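Local coordinates for protein-glutamine gamma-glutamyltransferase (Pseudomonas aeruginosa PAO1, PDB 6G49) that displays transglutaminase activity in vitro, cross-linking glutamine and lysine side chains through a periplasmic domain, most of which is modelled here, and is critical for viability of the bacterium, at residues A[250-253]-A[254-258]; A[65-68]-A[69-72]; A[45-48]-A[49-53]; A[134-137]-A[138-142]. All coordinates share one frame; numbering follows the deposited sequence.

Contact 1: residues A[250-253]-A[254-258]; sequences MAFV and LRAAG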
loop_
_atom_site.group_PDB
_atom_site.type_symbol
_atom_site.label_atom_id
_atom_site.label_comp_id
_atom_site.label_asym_id
_atom_site.label_seq_id
_atom_site.Cartn_x
_atom_site.Cartn_y
_atom_site.Cartn_z
ATOM N N MET A 250 -2.978 -10.384 4.196
ATOM C CA MET A 250 -2.751 -9.831 5.504
ATOM C C MET A 250 -3.927 -8.933 5.897
ATOM O O MET A 250 -4.389 -9.003 7.059
ATOM C CB MET A 250 -1.479 -9.001 5.596
ATOM C CG MET A 250 -1.150 -8.558 6.971
ATOM S SD MET A 250 0.433 -7.650 7.048
ATOM C CE MET A 250 0.594 -7.344 8.800
ATOM N N ALA A 251 -4.384 -8.075 4.976
ATOM C CA ALA A 251 -5.510 -7.202 5.303
ATOM C C ALA A 251 -6.760 -8.039 5.632
ATOM O O ALA A 251 -7.502 -7.701 6.579
ATOM C CB ALA A 251 -5.774 -6.221 4.197
ATOM N N PHE A 252 -7.003 -9.097 4.872
ATOM C CA PHE A 252 -8.128 -10.025 5.122
ATOM C C PHE A 252 -8.073 -10.553 6.548
ATOM O O PHE A 252 -9.079 -10.469 7.287
ATOM C CB PHE A 252 -8.133 -11.165 4.122
ATOM C CG PHE A 252 -9.288 -12.107 4.298
ATOM C CD1 PHE A 252 -9.294 -13.034 5.323
ATOM C CD2 PHE A 252 -10.350 -12.033 3.433
ATOM C CE1 PHE A 252 -10.389 -13.871 5.498
ATOM C CE2 PHE A 252 -11.459 -12.878 3.596
ATOM C CZ PHE A 252 -11.451 -13.808 4.617
ATOM N N VAL A 253 -6.925 -11.113 6.936
ATOM C CA VAL A 253 -6.801 -11.761 8.240
ATOM C C VAL A 253 -6.965 -10.732 9.344
ATOM O O VAL A 253 -7.654 -10.982 10.340
ATOM C CB VAL A 253 -5.491 -12.556 8.379
ATOM C CG1 VAL A 253 -5.309 -13.105 9.792
ATOM C CG2 VAL A 253 -5.485 -13.671 7.387
ATOM N N LEU A 254 -6.402 -9.516 9.173
ATOM C CA LEU A 254 -6.558 -8.459 10.197
ATOM C C LEU A 254 -8.034 -8.086 10.359
ATOM O O LEU A 254 -8.524 -7.995 11.520
ATOM C CB LEU A 254 -5.700 -7.239 9.856
ATOM C CG LEU A 254 -4.187 -7.419 9.931
ATOM C CD1 LEU A 254 -3.502 -6.149 9.498
ATOM C CD2 LEU A 254 -3.696 -7.848 11.304
ATOM N N ARG A 255 -8.753 -7.910 9.278
ATOM C CA ARG A 255 -10.130 -7.533 9.367
ATOM C C ARG A 255 -10.917 -8.659 10.032
ATOM O O ARG A 255 -11.851 -8.372 10.856
ATOM C CB ARG A 255 -10.746 -7.328 8.001
ATOM C CG ARG A 255 -10.264 -6.060 7.306
ATOM C CD ARG A 255 -11.097 -5.759 6.098
ATOM N NE ARG A 255 -10.691 -4.479 5.481
ATOM C CZ ARG A 255 -11.298 -3.845 4.518
ATOM N NH1 ARG A 255 -12.367 -4.344 3.903
ATOM N NH2 ARG A 255 -10.841 -2.617 4.183
ATOM N N ALA A 256 -10.593 -9.906 9.695
ATOM C CA ALA A 256 -11.317 -11.062 10.279
ATOM C C ALA A 256 -11.010 -11.178 11.769
ATOM O O ALA A 256 -11.848 -11.789 12.498
ATOM C CB ALA A 256 -11.040 -12.325 9.528
ATOM N N ALA A 257 -9.901 -10.647 12.248
ATOM C CA ALA A 257 -9.523 -10.623 13.651
ATOM C C ALA A 257 -10.060 -9.366 14.366
ATOM O O ALA A 257 -9.703 -9.118 15.494
ATOM C CB ALA A 257 -8.032 -10.648 13.809
ATOM N N GLY A 258 -10.811 -8.516 13.672
ATOM C CA GLY A 258 -11.403 -7.317 14.261
ATOM C C GLY A 258 -10.499 -6.097 14.289
ATOM O O GLY A 258 -10.795 -5.173 14.997
#

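Contact 2: residues A[65-68]-A[69-72]; sequences LPPR and EQLY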
loop_
_atom_site.group_PDB
_atom_site.type_symbol
_atom_site.label_atom_id
_atom_site.label_comp_id
_atom_site.label_asym_id
_atom_site.label_seq_id
_atom_site.Cartn_x
_atom_site.Cartn_y
_atom_site.Cartn_z
ATOM N N LEU A 65 18.769 11.801 -0.697
ATOM C CA LEU A 65 17.784 10.812 -1.020
ATOM C C LEU A 65 17.489 10.035 0.262
ATOM O O LEU A 65 18.430 9.560 0.897
ATOM C CB LEU A 65 18.399 9.903 -2.083
ATOM C CG LEU A 65 17.457 8.876 -2.693
ATOM C CD1 LEU A 65 16.348 9.579 -3.459
ATOM C CD2 LEU A 65 18.218 7.927 -3.600
ATOM N N PRO A 66 16.222 9.827 0.696
ATOM C CA PRO A 66 15.984 8.935 1.824
ATOM C C PRO A 66 16.444 7.519 1.500
ATOM O O PRO A 66 16.591 7.140 0.332
ATOM C CB PRO A 66 14.469 8.934 1.995
ATOM C CG PRO A 66 14.037 10.231 1.369
ATOM C CD PRO A 66 14.982 10.448 0.211
ATOM N N PRO A 67 16.704 6.686 2.523
ATOM C CA PRO A 67 16.989 5.273 2.301
ATOM C C PRO A 67 15.843 4.571 1.533
ATOM O O PRO A 67 14.675 4.922 1.730
ATOM C CB PRO A 67 17.040 4.686 3.718
ATOM C CG PRO A 67 17.198 5.857 4.653
ATOM C CD PRO A 67 16.616 7.060 3.942
ATOM N N ARG A 68 16.182 3.550 0.767
ATOM C CA ARG A 68 15.222 2.912 -0.117
ATOM C C ARG A 68 14.024 2.380 0.646
ATOM O O ARG A 68 12.905 2.381 0.135
ATOM C CB ARG A 68 15.781 1.650 -0.761
ATOM C CG ARG A 68 16.686 1.937 -1.921
ATOM C CD ARG A 68 16.990 0.600 -2.545
ATOM N NE ARG A 68 17.512 0.853 -3.862
ATOM C CZ ARG A 68 16.758 1.210 -4.895
ATOM N NH1 ARG A 68 15.437 1.142 -4.812
ATOM N NH2 ARG A 68 17.342 1.653 -5.999
ATOM N N GLU A 69 14.271 1.974 1.897
ATOM C CA GLU A 69 13.279 1.316 2.732
ATOM C C GLU A 69 12.155 2.282 3.059
ATOM O O GLU A 69 11.135 1.847 3.484
ATOM C CB GLU A 69 13.902 0.850 4.065
ATOM C CG GLU A 69 15.210 0.138 3.847
ATOM C CD GLU A 69 16.435 1.043 3.809
ATOM O OE1 GLU A 69 16.983 1.222 2.706
ATOM O OE2 GLU A 69 16.814 1.584 4.879
ATOM N N GLN A 70 12.394 3.586 2.916
ATOM C CA GLN A 70 11.421 4.569 3.215
ATOM C C GLN A 70 10.630 5.010 1.962
ATOM O O GLN A 70 9.756 5.847 2.113
ATOM C CB GLN A 70 12.112 5.813 3.782
ATOM C CG GLN A 70 12.653 5.526 5.185
ATOM C CD GLN A 70 13.464 6.646 5.799
ATOM O OE1 GLN A 70 13.329 7.826 5.462
ATOM N NE2 GLN A 70 14.318 6.257 6.732
ATOM N N LEU A 71 11.015 4.557 0.756
ATOM C CA LEU A 71 10.468 5.082 -0.472
ATOM C C LEU A 71 9.187 4.320 -0.846
ATOM O O LEU A 71 9.109 3.580 -1.833
ATOM C CB LEU A 71 11.506 4.989 -1.568
ATOM C CG LEU A 71 12.762 5.820 -1.314
ATOM C CD1 LEU A 71 13.678 5.685 -2.488
ATOM C CD2 LEU A 71 12.417 7.277 -1.062
ATOM N N TYR A 72 8.193 4.484 0.007
ATOM C CA TYR A 72 6.829 4.001 -0.237
ATOM C C TYR A 72 5.982 5.132 -0.790
ATOM O O TYR A 72 5.506 6.000 -0.061
ATOM C CB TYR A 72 6.211 3.424 1.045
ATOM C CG TYR A 72 6.753 2.059 1.375
ATOM C CD1 TYR A 72 7.965 1.900 2.009
ATOM C CD2 TYR A 72 6.017 0.912 1.113
ATOM C CE1 TYR A 72 8.457 0.650 2.291
ATOM C CE2 TYR A 72 6.490 -0.360 1.418
ATOM C CZ TYR A 72 7.727 -0.483 2.029
ATOM O OH TYR A 72 8.165 -1.726 2.348
#

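Contact 3: residues A[45-48]-A[49-53]; sequences DIAE and LGRSA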
loop_
_atom_site.group_PDB
_atom_site.type_symbol
_atom_site.label_atom_id
_atom_site.label_comp_id
_atom_site.label_asym_id
_atom_site.label_seq_id
_atom_site.Cartn_x
_atom_site.Cartn_y
_atom_site.Cartn_z
ATOM N N ASP A 45 -2.551 -8.925 -10.455
ATOM C CA ASP A 45 -2.658 -7.788 -11.294
ATOM C C ASP A 45 -1.430 -6.897 -11.143
ATOM O O ASP A 45 -1.006 -6.281 -12.137
ATOM C CB ASP A 45 -3.872 -6.879 -11.055
ATOM C CG ASP A 45 -5.188 -7.496 -11.521
ATOM O OD1 ASP A 45 -5.127 -8.459 -12.300
ATOM O OD2 ASP A 45 -6.250 -7.069 -11.039
ATOM N N ILE A 46 -0.820 -6.849 -9.956
ATOM C CA ILE A 46 0.357 -6.001 -9.782
ATOM C C ILE A 46 1.570 -6.690 -10.414
ATOM O O ILE A 46 2.478 -6.018 -10.905
ATOM C CB ILE A 46 0.602 -5.589 -8.309
ATOM C CG1 ILE A 46 -0.661 -4.996 -7.712
ATOM C CG2 ILE A 46 1.772 -4.600 -8.250
ATOM C CD1 ILE A 46 -1.221 -3.876 -8.529
ATOM N N ALA A 47 1.580 -8.017 -10.408
ATOM C CA ALA A 47 2.618 -8.789 -11.060
ATOM C C ALA A 47 2.646 -8.425 -12.549
ATOM O O ALA A 47 3.714 -8.332 -13.205
ATOM C CB ALA A 47 2.398 -10.243 -10.789
ATOM N N GLU A 48 1.466 -8.215 -13.149
ATOM C CA GLU A 48 1.452 -7.787 -14.569
ATOM C C GLU A 48 2.215 -6.454 -14.746
ATOM O O GLU A 48 2.983 -6.290 -15.689
ATOM C CB GLU A 48 0.017 -7.794 -15.104
ATOM C CG GLU A 48 -0.051 -7.179 -16.500
ATOM C CD GLU A 48 -1.323 -7.418 -17.300
ATOM O OE1 GLU A 48 -2.146 -8.252 -16.865
ATOM O OE2 GLU A 48 -1.486 -6.760 -18.363
ATOM N N LEU A 49 2.101 -5.473 -13.814
ATOM C CA LEU A 49 2.933 -4.259 -13.823
ATOM C C LEU A 49 4.407 -4.543 -13.535
ATOM O O LEU A 49 5.299 -3.794 -13.995
ATOM C CB LEU A 49 2.430 -3.188 -12.819
ATOM C CG LEU A 49 1.112 -2.488 -13.160
ATOM C CD1 LEU A 49 0.680 -1.570 -11.987
ATOM C CD2 LEU A 49 1.172 -1.649 -14.447
ATOM N N GLY A 50 4.678 -5.559 -12.738
ATOM C CA GLY A 50 6.014 -5.995 -12.426
ATOM C C GLY A 50 6.797 -6.343 -13.685
ATOM O O GLY A 50 8.035 -6.462 -13.602
ATOM N N ARG A 51 6.049 -6.620 -14.767
ATOM C CA ARG A 51 6.576 -7.036 -16.060
ATOM C C ARG A 51 6.690 -5.852 -17.030
ATOM O O ARG A 51 7.136 -6.033 -18.183
ATOM C CB ARG A 51 5.744 -8.224 -16.587
ATOM C CG ARG A 51 5.898 -9.451 -15.688
ATOM C CD ARG A 51 5.378 -10.765 -16.255
ATOM N NE ARG A 51 3.965 -10.676 -16.587
ATOM C CZ ARG A 51 2.951 -11.044 -15.786
ATOM N NH1 ARG A 51 3.172 -11.571 -14.591
ATOM N NH2 ARG A 51 1.701 -10.869 -16.185
ATOM N N SER A 52 6.313 -4.625 -16.628
ATOM C CA SER A 52 6.381 -3.427 -17.478
ATOM C C SER A 52 7.551 -2.542 -17.035
ATOM O O SER A 52 7.720 -2.249 -15.833
ATOM C CB SER A 52 5.116 -2.588 -17.448
ATOM O OG SER A 52 5.278 -1.373 -18.172
ATOM N N ALA A 53 8.363 -2.091 -18.016
ATOM C CA ALA A 53 9.434 -1.122 -17.764
ATOM C C ALA A 53 9.052 0.280 -18.200
ATOM O O ALA A 53 9.946 1.160 -18.386
ATOM C CB ALA A 53 10.729 -1.582 -18.416
#

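Contact 4: residues A[134-137]-A[138-142]; sequences TRLM and SDFHL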
loop_
_atom_site.group_PDB
_atom_site.type_symbol
_atom_site.label_atom_id
_atom_site.label_comp_id
_atom_site.label_asym_id
_atom_site.label_seq_id
_atom_site.Cartn_x
_atom_site.Cartn_y
_atom_site.Cartn_z
ATOM N N THR A 134 -5.911 19.411 -6.341
ATOM C CA THR A 134 -5.611 18.074 -5.718
ATOM C C THR A 134 -5.820 18.186 -4.220
ATOM O O THR A 134 -5.354 19.101 -3.600
ATOM C CB THR A 134 -4.191 17.616 -6.067
ATOM O OG1 THR A 134 -4.034 17.527 -7.472
ATOM C CG2 THR A 134 -3.840 16.249 -5.486
ATOM N N ARG A 135 -6.489 17.206 -3.605
ATOM C CA ARG A 135 -6.790 17.232 -2.224
ATOM C C ARG A 135 -6.326 15.948 -1.531
ATOM O O ARG A 135 -6.474 14.876 -2.143
ATOM C CB ARG A 135 -8.309 17.274 -2.076
ATOM C CG ARG A 135 -8.787 17.473 -0.653
ATOM C CD ARG A 135 -10.316 17.547 -0.550
ATOM N NE ARG A 135 -10.904 18.782 -1.070
ATOM C CZ ARG A 135 -11.181 19.871 -0.345
ATOM N NH1 ARG A 135 -10.708 20.000 0.886
ATOM N NH2 ARG A 135 -11.931 20.829 -0.862
ATOM N N LEU A 136 -5.843 16.075 -0.294
ATOM C CA LEU A 136 -5.573 14.927 0.546
ATOM C C LEU A 136 -6.918 14.405 1.045
ATOM O O LEU A 136 -7.668 15.127 1.732
ATOM C CB LEU A 136 -4.668 15.318 1.698
ATOM C CG LEU A 136 -4.250 14.185 2.615
ATOM C CD1 LEU A 136 -3.265 13.283 1.922
ATOM C CD2 LEU A 136 -3.692 14.719 3.930
ATOM N N MET A 137 -7.232 13.164 0.704
ATOM C CA MET A 137 -8.546 12.593 1.045
ATOM C C MET A 137 -8.475 11.882 2.403
ATOM O O MET A 137 -7.412 11.787 3.059
ATOM C CB MET A 137 -9.030 11.665 -0.080
ATOM C CG MET A 137 -9.040 12.274 -1.465
ATOM S SD MET A 137 -10.013 13.840 -1.509
ATOM C CE MET A 137 -11.639 13.075 -1.506
ATOM N N SER A 138 -9.632 11.367 2.861
ATOM C CA SER A 138 -9.794 10.803 4.173
ATOM C C SER A 138 -8.912 9.561 4.387
ATOM O O SER A 138 -8.580 9.283 5.531
ATOM C CB SER A 138 -11.275 10.435 4.457
ATOM O OG SER A 138 -11.955 9.881 3.341
ATOM N N ASP A 139 -8.509 8.879 3.293
ATOM C CA ASP A 139 -7.648 7.703 3.376
ATOM C C ASP A 139 -6.173 8.072 3.091
ATOM O O ASP A 139 -5.364 7.171 2.734
ATOM C CB ASP A 139 -8.147 6.616 2.431
ATOM C CG ASP A 139 -7.979 6.963 0.961
ATOM O OD1 ASP A 139 -7.847 8.211 0.674
ATOM O OD2 ASP A 139 -8.034 6.050 0.109
ATOM N N PHE A 140 -5.857 9.381 3.153
ATOM C CA PHE A 140 -4.487 9.908 3.063
ATOM C C PHE A 140 -3.902 9.666 1.675
ATOM O O PHE A 140 -2.705 9.571 1.557
ATOM C CB PHE A 140 -3.601 9.297 4.141
ATOM C CG PHE A 140 -4.102 9.577 5.536
ATOM C CD1 PHE A 140 -3.862 10.802 6.120
ATOM C CD2 PHE A 140 -4.925 8.682 6.205
ATOM C CE1 PHE A 140 -4.415 11.137 7.352
ATOM C CE2 PHE A 140 -5.470 9.019 7.431
ATOM C CZ PHE A 140 -5.204 10.234 8.003
ATOM N N HIS A 141 -4.714 9.630 0.636
ATOM C CA HIS A 141 -4.197 9.659 -0.729
ATOM C C HIS A 141 -4.617 10.981 -1.373
ATOM O O HIS A 141 -5.589 11.592 -0.976
ATOM C CB HIS A 141 -4.693 8.442 -1.532
ATOM C CG HIS A 141 -5.916 8.669 -2.339
ATOM N ND1 HIS A 141 -7.164 8.631 -1.778
ATOM C CD2 HIS A 141 -6.115 8.891 -3.656
ATOM C CE1 HIS A 141 -8.072 8.863 -2.719
ATOM N NE2 HIS A 141 -7.461 9.042 -3.888
ATOM N N LEU A 142 -3.848 11.366 -2.389
ATOM C CA LEU A 142 -4.044 12.614 -3.115
ATOM C C LEU A 142 -4.929 12.370 -4.346
ATOM O O LEU A 142 -4.570 11.628 -5.233
ATOM C CB LEU A 142 -2.643 13.099 -3.553
ATOM C CG LEU A 142 -1.671 13.486 -2.456
ATOM C CD1 LEU A 142 -0.300 13.683 -3.065
ATOM C CD2 LEU A 142 -2.131 14.743 -1.752
#

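Contact 1: residues A[250-253]-A[254-258]
Met-250 meets Leu-254 one turn further along the same helix in two ways. Its carbonyl O takes the Leu-254 N-H at 3.0 Å, and its CG lies 4.2 Å from Leu-254 CD1. The methionine chain is extended throughout (chi1 -173°), touching Val-205, Leu-208 and Leu-209 of helix 201-214, while CG of Leu-254 leans back over Met-250 O at 3.3 Å. At Ala-251 the carbonyl O accepts Arg-255 N, and the first methylenes of the arginine ride past that same oxygen, with CG at 3.3 Å. The arginine then runs out straight to three carbonyls, NH1 bonding Gln-178 O, NE Ala-261 O and NH2 Glu-79 O, which satisfies a buried guanidinium. All this happens in the last turns of helix 243-256, the helix that carries at its start Cys-243, the probable nucleophile. Phe-252 O receives Ala-256 N at 2.9 Å; its ring comes only loosely near the Ala-256 methyl, CE1 to CB being 4.4 Å, and also packs against Ala-187 and Arg-188. Val-253 O accepts the more bent bond from Ala-257 N (134°), with Ala-257 CB 3.5 Å from that oxygen. Beyond it the helix ends in a Schellman motif: Gly-258 has positive phi (85°) and gives its N-H to Arg-255 O at 3.0 Å.

Contact 2: residues A[65-68]-A[69-72]
A short 3-10 turn, introduced by Pro-66 and Pro-67, brings the loop after strand 55-61 round into strand 72-81. Two successive i to i+3 bonds hold it: Gln-70 N to Pro-67 O at 2.9 Å and Leu-71 N to Arg-68 O, also 2.9 Å. In both the donor stands well above the carbonyl plane, by 59° in the second, as the tight winding requires. Leu-71 is then the centre of an inverse gamma turn, closed by a weak bond from Tyr-72 N to Gln-70 O, and the chain enters the strand at Tyr-72. The hydroxyl of that tyrosine is hydrogen-bonded to Asp-303, an active-site residue by similarity, so the turn leads directly into a contact with the probable catalytic triad. On the outer side Gln-70 lies obliquely across the Pro-67 ring, its amide NE2 3.6 Å from Pro-67 CG. The Glu-69 chain bends at chi2 (88°) and folds its carboxylate back against the same proline, OE2 lying 3.3 Å from Pro-67 CB. OE1 comes within 3.1 Å of Arg-68 N but is not lined up for a hydrogen bond. The Arg-68 side chain leaves in another direction, to the carbonyl of Gly-270. Inward, Leu-71 packs on Leu-279 and meets Pro-66 at about a right angle, with Leu-71 CD2 4.0 Å from Pro-66 CB and 4.2 Å from Pro-66 CG.

Contact 3: residues A[45-48]-A[49-53]
Gly-50 N gives its hydrogen to Ile-46 O at 2.9 Å, with an N-H...O angle of 145°. The bonds that follow are of i to i+3 type: Arg-51 N reaches Glu-48 O at 3.2 Å from well above the plane of that carbonyl, and Ser-52 N is bonded to Leu-49 O. The Arg-51 chain turns back at chi3 (-58°) and lays one guanidinium face over the backbone of Ala-47 and Glu-48, its NH1 3.6 Å from Ala-47 O and its NH2 3.5 Å from Glu-48 CA. The Glu-48 chain crosses it at about a right angle, and the opposite charges stay apart, Glu-48 OE1 being 4.7 Å from Arg-51 NH2. Inside, Leu-49 CB sits 3.4 Å from Ile-46 O. Ahead of all this Asp-45 OD2 holds Ala-42 N and forms a salt bridge with Arg-85. Ile-46 rests on Ala-286 of strand 286-294 and on Cys-243 and Ala-244 at the start of helix 243-256, while Leu-49 also touches Ala-286; the little, weakly bonded helix thus lies beside the likely nucleophile.

Contact 4: residues A[134-137]-A[138-142]
Leu-136 and Leu-142 form a non-hydrogen-bonded antiparallel pair just below the turn of a beta-hairpin whose strands are 134-136 and 142-144. Two backbone bonds close its end: Phe-140 N to Met-137 O at 2.9 Å, which shuts the type I turn, and Met-137 N to His-141 O at 2.8 Å, nearly straight at 169°. That pair of bonds, with the positive phi of Phe-140 (67°), makes this a 3:5 hairpin with a G1 beta bulge, in which a position most often held by glycine carries phenylalanine. Below the turn Leu-142 CA-H points to Arg-135 O.

Among the apolar contacts, Leu-136 and Leu-142 share one face of the sheet. CD1 of Leu-136 touches CD2 of Leu-142 at 4.1 Å and approaches the backbone C of Phe-140 at 3.7 Å. Two residues back along the strand, Thr-134 CG2 meets Leu-142 CB at 3.9 Å. A separate pair, Met-137 and His-141, runs side by side in the same direction, with Met-137 CG 3.8 Å from His-141 CE1, while Trp-120 meets the same imidazole.

Side-chain polar bonds anchor the turn. Ser-138 OG is held by Gln-91 and Trp-92 N. In Asp-139 CG lies between the backbone N and carbonyl carbon (chi1 69°), which brings OD1 up to the His-141 ring; OD2 bonds Thr-77. With NE2 of His-141 on Gln-143 OE1, the ring is probably biased toward its charged form. Its ND1 gives a straight bond, 2.6 Å long and in the ring plane, to the syn lone pair of Asp-139 OD1.

All four are local contacts, and no two touch. Contacts 1 and 4 are mostly buried; contacts 2 and 3 are partly buried, with some exposed residues. Contacts 1 and 3 belong to different helices: the regular end of 243-256, finished by a glycine, against a short, weakly bonded helix that packs by the start of 243-256. Contacts 2 and 4 serve the larger antiparallel sheet, one leading into strand 72-81, the other joining two strands, their centres about 21 Å apart. Polar side chains bond each other only within contact 4, which lies away from the active site; contact 2 reaches the probable triad through the Tyr-72 hydroxyl on Asp-303, contact 3 through Ile-46 on Cys-243.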